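PDB 6QE7: anti-sigma-I factor RsgI3 from Clostridium thermocellum, which probably holds the sigma factor SigI3 inactive and senses polysaccharide outside the cell through its tandem PA14 domains, the part crystallised here, which bind pectin strongly. Local coordinates for residues A[209-214]-A[243-248]; A[222-227]-A[254-259]; A[59-64]-A[94-99]; A[75-80]-A[103-108]. One frame throughout, in Å; residues are numbered along the deposited sequence.

Contacts 3 and 4 lie in the first PA14 domain, contacts 1 and 2 in the second: contact 1 repeats the strand pairing of contact 3, contact 2 that of contact 4. Within each domain the two touch and belong to different sheets, contact centres about 11 Å apart; between domains, contact centres are about 36 to 48 Å apart. All four are partly buried. In contacts 1 and 3 aromatic and aliphatic groups dominate the inner face, with E60 and E95 at its ends in contact 3; the outer face holds threonines with E209 and K245 or with Q96 and Y98, respectively. Contacts 2 and 4 combine an apolar inner side with cation-pi and, at a type I' turn, water-mediated contacts.

Contact 1 of 4, residues A[209-214]-A[243-248]; sequences EYTFHT and SGKIEL
E209 lies over the aliphatic stem of K245 on the outer face of two antiparallel strands. Its CB and CG, with CG anti to the backbone N (chi1 -177°), pass E247 and the backbone of I246; E209 CB is 4.1 Å from E247 CG. The carboxylate then settles on lysine methylenes: E209 OE2 is 3.7 Å from K245 CB, and E209 OE1 is 3.8 Å from K245 CE. K245 bends at its last torsion (chi4 83°), and its NZ stays 5.3 Å from E209 OE1, so any attraction between the charges acts without contact. Beside it on the same face, T211 runs alongside K245 and lays its methyl against S243 CB, while the same methyl lies over one face of the H213 ring, whose NE2 is bonded to S274. The strands belong to a five-stranded sheet of the second PA14 domain, a beta-sandwich fold. Two hydrogen-bonded pairs, Y210 with I246 and F212 with G244, hold them together, the shortest bond being Y210 N to I246 O at 2.7 Å. On the inner face the rim of the F212 ring receives two aliphatic groups close to its plane: F212 CE1 is 3.8 Å from I246 CG2 and 4.0 Å from L248 CD1. I224, from the facing sheet, touches both F212 and L248, and W273 meets the ring of Y210.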
# COMPACT_ATOMS: atom_id res chain seq x y z
N GLU A 209 4.33 18.13 -4.36
CA GLU A 209 2.94 18.59 -4.57
C GLU A 209 2.56 18.06 -5.95
O GLU A 209 3.25 18.36 -6.92
CB GLU A 209 2.77 20.10 -4.39
CG GLU A 209 1.33 20.51 -4.55
CD GLU A 209 1.02 21.98 -4.25
OE1 GLU A 209 1.58 22.92 -4.89
OE2 GLU A 209 0.15 22.17 -3.40
N TYR A 210 1.53 17.22 -6.00
CA TYR A 210 1.03 16.76 -7.31
C TYR A 210 -0.10 17.68 -7.72
O TYR A 210 -0.82 18.27 -6.84
CB TYR A 210 0.62 15.28 -7.24
CG TYR A 210 1.76 14.34 -7.53
CD1 TYR A 210 2.80 14.14 -6.62
CD2 TYR A 210 1.84 13.71 -8.74
CE1 TYR A 210 3.90 13.35 -6.94
CE2 TYR A 210 2.89 12.88 -9.04
CZ TYR A 210 3.94 12.70 -8.15
OH TYR A 210 4.97 11.87 -8.50
N THR A 211 -0.35 17.67 -9.01
CA THR A 211 -1.53 18.29 -9.64
C THR A 211 -2.23 17.22 -10.44
O THR A 211 -1.56 16.57 -11.28
CB THR A 211 -1.18 19.47 -10.55
OG1 THR A 211 -0.44 20.41 -9.80
CG2 THR A 211 -2.40 20.19 -11.10
N PHE A 212 -3.49 16.98 -10.13
CA PHE A 212 -4.33 16.09 -10.97
C PHE A 212 -5.11 16.99 -11.89
O PHE A 212 -5.43 18.12 -11.52
CB PHE A 212 -5.19 15.15 -10.13
CG PHE A 212 -4.35 14.16 -9.36
CD1 PHE A 212 -3.74 14.54 -8.18
CD2 PHE A 212 -4.11 12.90 -9.86
CE1 PHE A 212 -2.87 13.68 -7.53
CE2 PHE A 212 -3.28 12.03 -9.18
CZ PHE A 212 -2.65 12.43 -8.02
N HIS A 213 -5.32 16.51 -13.10
CA HIS A 213 -5.95 17.24 -14.22
C HIS A 213 -7.04 16.33 -14.76
O HIS A 213 -6.78 15.11 -14.84
CB HIS A 213 -4.95 17.55 -15.31
CG HIS A 213 -3.68 18.15 -14.88
ND1 HIS A 213 -3.42 19.50 -15.01
CD2 HIS A 213 -2.53 17.57 -14.42
CE1 HIS A 213 -2.18 19.75 -14.62
NE2 HIS A 213 -1.61 18.56 -14.27
N THR A 214 -8.25 16.87 -14.96
CA THR A 214 -9.31 16.18 -15.73
C THR A 214 -9.57 16.97 -17.00
O THR A 214 -9.54 18.22 -17.01
CB THR A 214 -10.58 15.90 -14.93
OG1 THR A 214 -11.01 17.19 -14.55
CG2 THR A 214 -10.38 14.99 -13.73
N SER A 243 -8.20 21.23 -12.62
CA SER A 243 -6.99 20.81 -11.89
C SER A 243 -7.17 21.07 -10.40
O SER A 243 -8.04 21.91 -9.97
CB SER A 243 -5.73 21.39 -12.45
OG SER A 243 -5.51 22.71 -12.02
N GLY A 244 -6.44 20.30 -9.63
CA GLY A 244 -6.39 20.48 -8.17
C GLY A 244 -5.12 19.86 -7.65
O GLY A 244 -4.54 19.04 -8.37
N LYS A 245 -4.66 20.30 -6.49
CA LYS A 245 -3.30 20.00 -5.98
C LYS A 245 -3.39 19.17 -4.73
O LYS A 245 -4.36 19.36 -3.99
CB LYS A 245 -2.59 21.30 -5.65
CG LYS A 245 -2.19 22.12 -6.86
CD LYS A 245 -1.82 23.54 -6.50
CE LYS A 245 -0.88 24.19 -7.49
NZ LYS A 245 -1.58 24.74 -8.67
N ILE A 246 -2.41 18.31 -4.49
CA ILE A 246 -2.28 17.65 -3.16
C ILE A 246 -0.80 17.25 -2.99
O ILE A 246 -0.21 16.85 -3.96
CB ILE A 246 -3.22 16.45 -3.04
CG1 ILE A 246 -3.14 15.82 -1.63
CG2 ILE A 246 -2.94 15.45 -4.14
CD1 ILE A 246 -4.35 15.01 -1.24
N GLU A 247 -0.27 17.37 -1.77
CA GLU A 247 1.07 16.88 -1.37
C GLU A 247 0.98 15.38 -1.12
O GLU A 247 0.11 14.97 -0.36
CB GLU A 247 1.57 17.64 -0.13
CG GLU A 247 2.48 18.79 -0.50
CD GLU A 247 2.60 19.93 0.47
OE1 GLU A 247 2.34 19.73 1.65
OE2 GLU A 247 3.02 21.03 0.04
N LEU A 248 1.79 14.58 -1.79
CA LEU A 248 1.80 13.12 -1.60
C LEU A 248 3.24 12.65 -1.40
O LEU A 248 4.19 13.29 -1.87
CB LEU A 248 1.18 12.42 -2.79
CG LEU A 248 -0.23 12.87 -3.12
CD1 LEU A 248 -0.64 12.37 -4.49
CD2 LEU A 248 -1.25 12.43 -2.05

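Contact 2 of 4, residues A[222-227]-A[254-259]; sequences VWINNV and YDIKVE
The indole of W223 carries the K257 side chain over one face and meets acceptors at its edge. K257 CE sits 3.8 Å from the centroid of the W223 six-membered ring, a CH-pi contact, and K257 NZ is 4.5 Å from that centroid, only 5° off the ring normal, a cation-pi contact. A bend in the lysine (chi3 59°) brings its end over the ring. At the rim, E259 OE1 is 3.3 Å from W223 CH2 near the ring plane, with the carboxylate turned 80° from the indole; the other oxygen of E259 is held by a salt bridge to R197. The Y254 ring takes N225 OD1 at its edge, the amide nearly perpendicular to it, and R252 forms a cation-pi contact with the same ring. W223 and K257 are a hydrogen-bonded antiparallel pair, and beyond them a type I' turn from I224 to V227 closes the hairpin of strands 219-224 and 227-232. N225 N extends the ladder to D255 O at 2.8 Å. N226 ND2 then bonds the anti lone pair of D255 OD2 at 3.2 Å, and one water links N225 OD1, at 2.6 Å, to D255 N. On the inner face I224 CD1 packs 3.8 Å from I256 CG1, against I246 of the opposite sheet in this PA14 sandwich. With a lysine over its face and a carboxylate oxygen at its C-H rim, the indole meets each charge where its electrostatics would favour it, while amide, carboxylate and water tie the turn to the neighbouring strand.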
# COMPACT_ATOMS: atom_id res chain seq x y z
N VAL A 222 -13.08 14.56 -8.29
CA VAL A 222 -11.85 13.78 -7.91
C VAL A 222 -11.52 14.00 -6.43
O VAL A 222 -11.37 15.14 -5.99
CB VAL A 222 -10.64 14.11 -8.75
CG1 VAL A 222 -9.45 13.25 -8.31
CG2 VAL A 222 -10.92 13.95 -10.27
N TRP A 223 -11.48 12.90 -5.72
CA TRP A 223 -10.89 12.80 -4.37
C TRP A 223 -9.56 12.02 -4.43
O TRP A 223 -9.50 10.96 -5.09
CB TRP A 223 -11.83 12.01 -3.50
CG TRP A 223 -13.13 12.67 -3.18
CD1 TRP A 223 -13.48 13.33 -2.04
CD2 TRP A 223 -14.29 12.62 -4.00
NE1 TRP A 223 -14.79 13.69 -2.10
CE2 TRP A 223 -15.33 13.25 -3.28
CE3 TRP A 223 -14.56 12.05 -5.23
CZ2 TRP A 223 -16.63 13.35 -3.79
CZ3 TRP A 223 -15.84 12.18 -5.76
CH2 TRP A 223 -16.86 12.79 -5.03
N ILE A 224 -8.53 12.56 -3.77
CA ILE A 224 -7.23 11.91 -3.49
C ILE A 224 -7.02 11.98 -1.98
O ILE A 224 -7.23 13.07 -1.40
CB ILE A 224 -6.06 12.55 -4.25
CG1 ILE A 224 -6.33 12.60 -5.76
CG2 ILE A 224 -4.75 11.79 -3.99
CD1 ILE A 224 -6.03 11.28 -6.47
N ASN A 225 -6.68 10.88 -1.39
CA ASN A 225 -6.46 10.81 0.08
C ASN A 225 -7.74 11.26 0.80
O ASN A 225 -7.62 11.98 1.79
CB ASN A 225 -5.26 11.66 0.48
CG ASN A 225 -4.80 11.38 1.90
OD1 ASN A 225 -4.88 10.25 2.40
ND2 ASN A 225 -4.30 12.42 2.54
N ASN A 226 -8.92 11.01 0.21
CA ASN A 226 -10.25 11.43 0.76
C ASN A 226 -10.37 12.94 0.83
O ASN A 226 -11.11 13.41 1.67
CB ASN A 226 -10.48 10.82 2.14
CG ASN A 226 -10.21 9.33 2.03
OD1 ASN A 226 -10.92 8.65 1.31
ND2 ASN A 226 -9.12 8.85 2.60
N VAL A 227 -9.59 13.68 0.05
CA VAL A 227 -9.72 15.15 -0.08
C VAL A 227 -10.30 15.44 -1.47
O VAL A 227 -9.75 14.97 -2.46
CB VAL A 227 -8.40 15.89 0.11
CG1 VAL A 227 -8.54 17.36 -0.23
CG2 VAL A 227 -7.87 15.64 1.52
N TYR A 254 -2.55 5.88 -1.64
CA TYR A 254 -3.57 6.83 -1.19
C TYR A 254 -4.87 6.41 -1.84
O TYR A 254 -4.91 5.79 -2.94
CB TYR A 254 -3.23 8.26 -1.58
CG TYR A 254 -2.00 8.82 -0.98
CD1 TYR A 254 -0.76 8.63 -1.54
CD2 TYR A 254 -2.08 9.51 0.21
CE1 TYR A 254 0.37 9.19 -0.96
CE2 TYR A 254 -0.97 10.03 0.83
CZ TYR A 254 0.27 9.84 0.26
OH TYR A 254 1.37 10.36 0.86
N ASP A 255 -5.96 6.67 -1.14
CA ASP A 255 -7.30 6.43 -1.72
C ASP A 255 -7.46 7.33 -2.95
O ASP A 255 -7.00 8.55 -2.98
CB ASP A 255 -8.40 6.66 -0.68
CG ASP A 255 -8.42 5.61 0.40
OD1 ASP A 255 -8.40 4.42 0.06
OD2 ASP A 255 -8.36 5.98 1.54
N ILE A 256 -8.21 6.82 -3.93
CA ILE A 256 -8.61 7.66 -5.07
C ILE A 256 -10.08 7.33 -5.36
O ILE A 256 -10.42 6.14 -5.39
CB ILE A 256 -7.69 7.47 -6.29
CG1 ILE A 256 -8.21 8.30 -7.48
CG2 ILE A 256 -7.53 6.00 -6.68
CD1 ILE A 256 -7.32 8.37 -8.72
N LYS A 257 -10.89 8.36 -5.57
CA LYS A 257 -12.27 8.27 -6.11
C LYS A 257 -12.37 9.30 -7.22
O LYS A 257 -11.89 10.47 -7.04
CB LYS A 257 -13.31 8.41 -5.00
CG LYS A 257 -14.75 8.23 -5.48
CD LYS A 257 -15.77 7.99 -4.34
CE LYS A 257 -15.79 9.14 -3.36
NZ LYS A 257 -16.87 8.99 -2.34
N VAL A 258 -12.90 8.85 -8.35
CA VAL A 258 -13.23 9.70 -9.51
C VAL A 258 -14.69 9.39 -9.89
O VAL A 258 -15.07 8.17 -10.02
CB VAL A 258 -12.26 9.50 -10.71
CG1 VAL A 258 -12.63 10.38 -11.92
CG2 VAL A 258 -10.84 9.84 -10.33
N GLU A 259 -15.46 10.45 -10.06
CA GLU A 259 -16.89 10.40 -10.53
C GLU A 259 -17.02 11.25 -11.81
O GLU A 259 -16.45 12.37 -11.92
CB GLU A 259 -17.87 10.79 -9.41
CG GLU A 259 -18.04 9.78 -8.28
CD GLU A 259 -18.88 10.18 -7.06
OE1 GLU A 259 -19.22 11.37 -6.91
OE2 GLU A 259 -19.12 9.31 -6.21
O HOH W 1 -5.65 7.86 1.61
O HOH W 2 -9.49 9.63 -2.19

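Contact 3 of 4, residues A[59-64]-A[94-99]; sequences SETYTF and SEQIYL
Y62 and I97 form the middle one of three hydrogen-bonded pairs that join these antiparallel strands; E60 with L99 and F64 with E95 are the others. Six N-H...O bonds result, E60 N to L99 O measuring 2.8 Å, and alpha C-H groups add close approaches to the same oxygens, such as Q96 CA to Y62 O at 3.1 Å. Apolar contacts occupy the inner face. L99 CD1 touches two aromatic rings, 3.8 Å from Y62 CD1 and 3.9 Å from F64 CE1; it meets the phenylalanine at the edge, in the ring plane. I97 lends its CG2 branch to the F64 ring, 3.8 Å from F64 CE1. Polar and mixed contacts fill the outer face. Y98, its CG anti to the backbone N (chi1 179°), lays a ring face over the E60 carbonyl oxygen and takes T61 OG1 at its edge, while its hydroxyl reaches S59 CB. Q96 stands alongside T63 and sets OE1 3.3 Å from T61 CG2. Its backbone N is held by E95 OE1 at 2.9 Å, a bond between neighbours along the strand. At the strand start E60 is held through its carboxylate by S126 and S128, and W124 meets the Y62 ring. L74, V76, V79 and L81 of the other sheet close over F64 and I97, the two-layer packing of a PA14 beta-sandwich, here in the first domain.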
# COMPACT_ATOMS: atom_id res chain seq x y z
N SER A 59 11.01 -20.05 31.49
CA SER A 59 9.85 -19.28 32.05
C SER A 59 10.43 -18.05 32.77
O SER A 59 10.88 -18.21 33.92
CB SER A 59 8.99 -20.08 32.98
OG SER A 59 8.37 -21.14 32.28
N GLU A 60 10.51 -16.90 32.11
CA GLU A 60 11.25 -15.71 32.65
C GLU A 60 10.71 -14.40 32.07
O GLU A 60 9.84 -14.42 31.18
CB GLU A 60 12.76 -15.77 32.36
CG GLU A 60 13.36 -17.10 32.72
CD GLU A 60 14.87 -17.19 32.77
OE1 GLU A 60 15.62 -16.22 32.38
OE2 GLU A 60 15.30 -18.23 33.27
N THR A 61 11.27 -13.31 32.57
CA THR A 61 11.07 -11.96 32.02
C THR A 61 11.96 -11.84 30.77
O THR A 61 13.20 -11.51 30.88
CB THR A 61 11.21 -10.91 33.13
OG1 THR A 61 10.12 -11.14 34.05
CG2 THR A 61 11.14 -9.49 32.60
N TYR A 62 11.35 -11.95 29.60
CA TYR A 62 12.12 -11.71 28.36
C TYR A 62 12.13 -10.24 28.05
O TYR A 62 11.14 -9.53 28.27
CB TYR A 62 11.60 -12.55 27.20
CG TYR A 62 12.07 -13.98 27.23
CD1 TYR A 62 11.35 -14.96 27.89
CD2 TYR A 62 13.26 -14.33 26.60
CE1 TYR A 62 11.79 -16.28 27.89
CE2 TYR A 62 13.74 -15.62 26.64
CZ TYR A 62 12.98 -16.60 27.26
OH TYR A 62 13.44 -17.88 27.26
N THR A 63 13.27 -9.77 27.55
CA THR A 63 13.42 -8.50 26.82
C THR A 63 13.50 -8.87 25.34
O THR A 63 14.33 -9.75 25.01
CB THR A 63 14.60 -7.69 27.37
OG1 THR A 63 14.40 -7.54 28.78
CG2 THR A 63 14.79 -6.34 26.69
N PHE A 64 12.62 -8.32 24.49
CA PHE A 64 12.77 -8.28 23.01
C PHE A 64 13.41 -6.95 22.62
O PHE A 64 13.15 -5.83 23.23
CB PHE A 64 11.44 -8.44 22.30
CG PHE A 64 10.95 -9.82 22.47
CD1 PHE A 64 10.38 -10.20 23.67
CD2 PHE A 64 11.17 -10.77 21.51
CE1 PHE A 64 9.94 -11.50 23.85
CE2 PHE A 64 10.70 -12.05 21.68
CZ PHE A 64 10.10 -12.42 22.85
N SER A 94 13.37 -1.63 22.83
CA SER A 94 13.18 -2.91 23.53
C SER A 94 11.98 -2.80 24.46
O SER A 94 11.70 -1.67 24.84
CB SER A 94 14.43 -3.22 24.32
OG SER A 94 14.73 -2.16 25.27
N GLU A 95 11.42 -3.94 24.89
CA GLU A 95 10.37 -4.02 25.92
C GLU A 95 10.39 -5.41 26.51
O GLU A 95 11.00 -6.31 25.92
CB GLU A 95 8.96 -3.73 25.37
CG GLU A 95 8.41 -2.38 25.87
CD GLU A 95 8.29 -2.10 27.39
OE1 GLU A 95 8.24 -3.10 28.23
OE2 GLU A 95 8.23 -0.87 27.77
N GLN A 96 9.69 -5.57 27.62
CA GLN A 96 9.69 -6.84 28.38
C GLN A 96 8.32 -7.40 28.42
O GLN A 96 7.35 -6.63 28.33
CB GLN A 96 10.22 -6.67 29.82
CG GLN A 96 11.47 -5.79 29.90
CD GLN A 96 11.90 -5.54 31.33
OE1 GLN A 96 11.46 -6.21 32.27
NE2 GLN A 96 12.71 -4.53 31.54
N ILE A 97 8.26 -8.71 28.58
CA ILE A 97 7.00 -9.48 28.68
C ILE A 97 7.40 -10.79 29.35
O ILE A 97 8.52 -11.28 29.11
CB ILE A 97 6.40 -9.68 27.27
CG1 ILE A 97 5.11 -10.47 27.35
CG2 ILE A 97 7.39 -10.37 26.36
CD1 ILE A 97 4.15 -10.29 26.16
N TYR A 98 6.51 -11.37 30.13
CA TYR A 98 6.82 -12.60 30.86
C TYR A 98 6.33 -13.75 30.01
O TYR A 98 5.15 -13.75 29.63
CB TYR A 98 6.22 -12.63 32.27
CG TYR A 98 6.50 -13.89 33.03
CD1 TYR A 98 5.70 -15.00 32.81
CD2 TYR A 98 7.56 -14.02 33.90
CE1 TYR A 98 5.95 -16.21 33.45
CE2 TYR A 98 7.80 -15.21 34.58
CZ TYR A 98 7.01 -16.33 34.33
OH TYR A 98 7.14 -17.55 34.97
N LEU A 99 7.23 -14.71 29.71
CA LEU A 99 6.83 -15.93 28.95
C LEU A 99 7.24 -17.19 29.73
O LEU A 99 8.21 -17.14 30.56
CB LEU A 99 7.48 -15.87 27.56
CG LEU A 99 7.32 -14.55 26.80
CD1 LEU A 99 8.31 -14.51 25.67
CD2 LEU A 99 5.89 -14.40 26.28

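Contact 4 of 4, residues A[75-80]-A[103-108]; sequences WVDGVL and KKYDIK
W75 and K108 form a hydrogen-bonded antiparallel pair, V76 and I107 a non-hydrogen-bonded one, and D77 N continues the ladder to D106 O at 2.9 Å just as the chain enters a type I' turn. That turn, V76 to V79, closes a beta hairpin of strands 72-76 and 79-84 in the first PA14 domain, and strand 105-113 lies along the hairpin's first arm. The indole of W75 is sandwiched: L80 CD1, from the second arm, lies 3.5 Å above one face, and the K108 side chain covers the opposite one. K108 CE is 3.7 Å from the centroid of the six-membered ring of W75, and K108 NZ is 4.4 Å from it, 3° off the normal, a cation-pi contact. CG anti to the backbone N (chi1 168°) and a bend at chi3 (58°) carry CE over the ring, with NZ standing farther out above its centre. On the other face of the sheet V76 CG2 packs 4.0 Å from I107 CD1, both side chains pointing the same way. Y105 receives the D77 carboxylate at its ring edge, D77 OD1 being 3.7 Å from Y105 CD1; the tyrosine hydroxyl bonds E100 N, and the D106 carboxylate makes a salt bridge to K53. A water closes the turn onto the strand, donating a hydrogen bond to D77 OD1 (3.0 Å from the water oxygen) and accepting one from D106 N (2.8 Å).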
# COMPACT_ATOMS: atom_id res chain seq x y z
N TRP A 75 4.88 -7.11 17.91
CA TRP A 75 3.86 -7.77 18.74
C TRP A 75 4.40 -9.12 19.16
O TRP A 75 4.87 -9.90 18.28
CB TRP A 75 2.49 -7.97 18.06
CG TRP A 75 1.78 -6.73 17.65
CD1 TRP A 75 0.72 -6.17 18.26
CD2 TRP A 75 1.99 -5.96 16.45
NE1 TRP A 75 0.32 -5.07 17.58
CE2 TRP A 75 1.03 -4.94 16.44
CE3 TRP A 75 2.93 -5.99 15.42
CZ2 TRP A 75 0.93 -3.99 15.43
CZ3 TRP A 75 2.82 -5.06 14.42
CH2 TRP A 75 1.85 -4.06 14.43
N VAL A 76 4.29 -9.40 20.46
CA VAL A 76 4.45 -10.78 21.01
C VAL A 76 3.20 -11.11 21.84
O VAL A 76 2.78 -10.29 22.65
CB VAL A 76 5.75 -10.89 21.83
CG1 VAL A 76 5.89 -12.27 22.49
CG2 VAL A 76 6.99 -10.53 21.04
N ASP A 77 2.55 -12.22 21.56
CA ASP A 77 1.39 -12.70 22.36
C ASP A 77 0.28 -11.67 22.24
O ASP A 77 -0.53 -11.58 23.18
CB ASP A 77 1.77 -12.88 23.84
CG ASP A 77 0.75 -13.74 24.55
OD1 ASP A 77 0.07 -14.58 23.84
OD2 ASP A 77 0.64 -13.56 25.76
N GLY A 78 0.26 -10.97 21.09
CA GLY A 78 -0.76 -10.00 20.72
C GLY A 78 -0.55 -8.72 21.47
O GLY A 78 -1.30 -7.84 21.25
N VAL A 79 0.52 -8.59 22.24
CA VAL A 79 0.85 -7.33 22.92
C VAL A 79 1.73 -6.52 21.98
O VAL A 79 2.72 -7.07 21.45
CB VAL A 79 1.52 -7.56 24.28
CG1 VAL A 79 1.87 -6.26 24.90
CG2 VAL A 79 0.68 -8.44 25.21
N LEU A 80 1.40 -5.26 21.77
CA LEU A 80 2.30 -4.36 21.00
C LEU A 80 3.40 -3.89 21.96
O LEU A 80 3.12 -3.02 22.76
CB LEU A 80 1.49 -3.20 20.42
CG LEU A 80 2.28 -2.13 19.66
CD1 LEU A 80 2.98 -2.73 18.47
CD2 LEU A 80 1.33 -1.03 19.16
N LYS A 103 6.20 -22.88 25.52
CA LYS A 103 4.94 -22.38 24.91
C LYS A 103 5.30 -21.60 23.64
O LYS A 103 6.38 -20.91 23.62
CB LYS A 103 4.17 -21.58 25.98
CG LYS A 103 3.67 -22.39 27.19
CD LYS A 103 2.67 -23.50 26.83
CE LYS A 103 2.61 -24.68 27.79
NZ LYS A 103 3.66 -25.68 27.48
N LYS A 104 4.50 -21.79 22.58
CA LYS A 104 4.60 -21.04 21.29
C LYS A 104 3.67 -19.80 21.31
O LYS A 104 2.43 -19.96 21.42
CB LYS A 104 4.18 -21.95 20.14
CG LYS A 104 5.22 -22.99 19.69
CD LYS A 104 4.68 -23.87 18.58
CE LYS A 104 5.51 -25.09 18.24
NZ LYS A 104 6.52 -25.39 19.29
N TYR A 105 4.25 -18.61 21.17
CA TYR A 105 3.53 -17.32 21.25
C TYR A 105 3.51 -16.70 19.84
O TYR A 105 4.56 -16.73 19.14
CB TYR A 105 4.21 -16.43 22.30
CG TYR A 105 4.14 -16.92 23.74
CD1 TYR A 105 3.02 -16.73 24.54
CD2 TYR A 105 5.23 -17.54 24.32
CE1 TYR A 105 2.98 -17.17 25.86
CE2 TYR A 105 5.21 -17.97 25.63
CZ TYR A 105 4.08 -17.81 26.43
OH TYR A 105 4.13 -18.22 27.76
N ASP A 106 2.38 -16.12 19.40
CA ASP A 106 2.34 -15.26 18.18
C ASP A 106 3.42 -14.18 18.27
O ASP A 106 3.72 -13.65 19.33
CB ASP A 106 0.98 -14.60 17.94
CG ASP A 106 -0.08 -15.60 17.58
OD1 ASP A 106 0.27 -16.71 17.16
OD2 ASP A 106 -1.26 -15.27 17.73
N ILE A 107 4.14 -14.00 17.18
CA ILE A 107 5.07 -12.89 16.99
C ILE A 107 4.82 -12.28 15.60
O ILE A 107 4.43 -12.97 14.66
CB ILE A 107 6.51 -13.34 17.26
CG1 ILE A 107 7.44 -12.14 17.22
CG2 ILE A 107 6.92 -14.40 16.24
CD1 ILE A 107 8.72 -12.34 17.98
N LYS A 108 4.79 -10.95 15.55
CA LYS A 108 4.66 -10.22 14.30
C LYS A 108 5.58 -9.02 14.42
O LYS A 108 5.52 -8.29 15.40
CB LYS A 108 3.23 -9.77 14.06
CG LYS A 108 3.11 -8.76 12.91
CD LYS A 108 1.68 -8.56 12.50
CE LYS A 108 0.79 -8.09 13.66
NZ LYS A 108 -0.58 -7.79 13.17
O HOH W 3 0.37 -16.16 21.36